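Local coordinates for phosphonate monoester hydrolase (Ruegeria pomeroyi, PDB 4UPK), which is a hydrolase of the sulfatase family, within the alkaline phosphatase-like superfamily, at residues L261-R266 / T305-R310. Sequence-based numbering, arbitrary orientation.
Sequences LPLPAR and TIQTLR
Q307 and R310 of helix 303-333 hold the carbonyl oxygen of P262 between them. The contact lays an extended, proline-rich loop across the first turns of this long helix, within the sulfatase family region of an alkaline phosphatase-like fold. The two donors come from opposite faces of the P262 carbonyl plane. Q307 NE2 donates to P262 O at 2.9 Å in a nearly straight bond (166°), with the oxygen in the plane of the amide. R310 NH2 reaches P262 O at 3.1 Å, and the oxygen lies 21° out of the guanidinium plane. The Q307 chain bends at chi2 (-64°), which turns its amide to the loop backbone. L263 crosses this chain at about a right angle, its CD2 3.7 Å from Q307 CD. L261 sends CD1 to the helix backbone, near Q307 O and R310 C, and also packs on A311 and L314.

P264 packs against both I306 and R310. Its CG meets I306 CG2 at 3.6 Å, and its backbone N sits over the centre of one face of the R310 guanidinium, 3.8 Å above the plane. On R310, NH1 is bonded to L352 O, so the group is gripped by two backbone carbonyls. R266 has an extended chain from CG to NE and forms a salt bridge with D303. I306 CD1 lies at the edge of the R266 guanidinium, in its plane, 3.9 Å from R266 NH1. One water donates to L263 O at 2.6 Å and accepts a weak bond from R310 NH2.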
loop_
_atom_site.group_PDB
_atom_site.type_symbol
_atom_site.label_atom_id
_atom_site.label_comp_id
_atom_site.label_asym_id
_atom_site.label_seq_id
_atom_site.Cartn_x
_atom_site.Cartn_y
_atom_site.Cartn_z
ATOM N N LEU A 261 -7.977 46.392 -33.024
ATOM C CA LEU A 261 -8.399 45.032 -32.794
ATOM C C LEU A 261 -9.917 44.904 -32.959
ATOM O O LEU A 261 -10.643 45.874 -32.694
ATOM C CB LEU A 261 -8.008 44.614 -31.373
ATOM C CG LEU A 261 -6.521 44.348 -31.081
ATOM C CD1 LEU A 261 -6.369 43.869 -29.682
ATOM C CD2 LEU A 261 -5.938 43.288 -32.013
ATOM N N PRO A 262 -10.442 43.725 -33.364
ATOM C CA PRO A 262 -11.909 43.589 -33.406
ATOM C C PRO A 262 -12.453 43.561 -31.967
ATOM O O PRO A 262 -11.747 43.154 -31.044
ATOM C CB PRO A 262 -12.133 42.241 -34.112
ATOM C CG PRO A 262 -10.886 41.466 -33.895
ATOM C CD PRO A 262 -9.758 42.450 -33.700
ATOM N N LEU A 263 -13.685 44.035 -31.775
ATOM C CA LEU A 263 -14.333 44.013 -30.466
ATOM C C LEU A 263 -14.733 42.563 -30.155
ATOM O O LEU A 263 -14.843 41.762 -31.092
ATOM C CB LEU A 263 -15.580 44.939 -30.451
ATOM C CG LEU A 263 -15.303 46.457 -30.304
ATOM C CD1 LEU A 263 -16.556 47.263 -30.633
ATOM C CD2 LEU A 263 -14.804 46.820 -28.898
ATOM N N PRO A 264 -14.959 42.170 -28.876
ATOM C CA PRO A 264 -15.402 40.786 -28.620
ATOM C C PRO A 264 -16.769 40.488 -29.239
ATOM O O PRO A 264 -17.554 41.411 -29.488
ATOM C CB PRO A 264 -15.514 40.729 -27.094
ATOM C CG PRO A 264 -14.738 41.891 -26.588
ATOM C CD PRO A 264 -14.868 42.945 -27.618
ATOM N N ALA A 265 -17.053 39.190 -29.485
ATOM C CA ALA A 265 -18.351 38.718 -29.971
ATOM C C ALA A 265 -19.250 38.677 -28.731
ATOM O O ALA A 265 -18.942 37.983 -27.764
ATOM C CB ALA A 265 -18.218 37.329 -30.590
ATOM N N ARG A 266 -20.312 39.492 -28.723
ATOM C CA ARG A 266 -21.196 39.619 -27.555
ATOM C C ARG A 266 -22.530 40.230 -27.926
ATOM O O ARG A 266 -22.638 40.893 -28.962
ATOM C CB ARG A 266 -20.520 40.498 -26.465
ATOM C CG ARG A 266 -20.159 41.893 -26.998
ATOM C CD ARG A 266 -19.388 42.774 -26.058
ATOM N NE ARG A 266 -19.119 44.042 -26.723
ATOM C CZ ARG A 266 -18.352 45.014 -26.240
ATOM N NH1 ARG A 266 -17.780 44.891 -25.052
ATOM N NH2 ARG A 266 -18.169 46.120 -26.934
ATOM N N THR A 305 -10.702 49.567 -22.045
ATOM C CA THR A 305 -10.159 48.606 -21.094
ATOM C C THR A 305 -10.123 47.192 -21.713
ATOM O O THR A 305 -9.055 46.577 -21.751
ATOM C CB THR A 305 -10.983 48.658 -19.802
ATOM O OG1 THR A 305 -10.719 49.885 -19.133
ATOM C CG2 THR A 305 -10.739 47.467 -18.873
ATOM N N ILE A 306 -11.280 46.703 -22.192
ATOM C CA ILE A 306 -11.450 45.376 -22.793
ATOM C C ILE A 306 -10.456 45.126 -23.926
ATOM O O ILE A 306 -9.778 44.094 -23.917
ATOM C CB ILE A 306 -12.946 45.126 -23.177
ATOM C CG1 ILE A 306 -13.821 44.974 -21.905
ATOM C CG2 ILE A 306 -13.124 43.915 -24.099
ATOM C CD1 ILE A 306 -15.299 45.419 -22.095
ATOM N N GLN A 307 -10.313 46.097 -24.849
ATOM C CA GLN A 307 -9.399 46.005 -25.995
ATOM C C GLN A 307 -7.910 46.015 -25.605
ATOM O O GLN A 307 -7.090 45.380 -26.272
ATOM C CB GLN A 307 -9.741 47.057 -27.066
ATOM C CG GLN A 307 -11.132 46.888 -27.695
ATOM C CD GLN A 307 -11.314 45.615 -28.474
ATOM O OE1 GLN A 307 -11.661 44.570 -27.932
ATOM N NE2 GLN A 307 -11.132 45.679 -29.777
ATOM N N THR A 308 -7.581 46.709 -24.503
ATOM C CA THR A 308 -6.222 46.808 -23.969
ATOM C C THR A 308 -5.771 45.461 -23.425
ATOM O O THR A 308 -4.691 44.994 -23.786
ATOM C CB THR A 308 -6.102 47.994 -22.992
ATOM O OG1 THR A 308 -6.485 49.188 -23.681
ATOM C CG2 THR A 308 -4.706 48.163 -22.460
ATOM N N LEU A 309 -6.631 44.817 -22.613
ATOM C CA LEU A 309 -6.421 43.496 -22.045
ATOM C C LEU A 309 -6.244 42.481 -23.169
ATOM O O LEU A 309 -5.360 41.631 -23.090
ATOM C CB LEU A 309 -7.639 43.114 -21.183
ATOM C CG LEU A 309 -7.502 43.341 -19.683
ATOM C CD1 LEU A 309 -7.563 44.816 -19.328
ATOM C CD2 LEU A 309 -8.548 42.567 -18.930
ATOM N N ARG A 310 -7.081 42.587 -24.224
ATOM C CA ARG A 310 -7.072 41.757 -25.425
ATOM C C ARG A 310 -5.746 41.906 -26.190
ATOM O O ARG A 310 -5.160 40.890 -26.564
ATOM C CB ARG A 310 -8.302 42.075 -26.296
ATOM C CG ARG A 310 -9.560 41.403 -25.777
ATOM C CD ARG A 310 -10.869 41.924 -26.355
ATOM N NE ARG A 310 -11.044 41.662 -27.792
ATOM C CZ ARG A 310 -11.542 40.540 -28.309
ATOM N NH1 ARG A 310 -11.926 39.548 -27.515
ATOM N NH2 ARG A 310 -11.665 40.405 -29.629
HETATM O O HOH W 1 -13.948 39.416 -31.662
#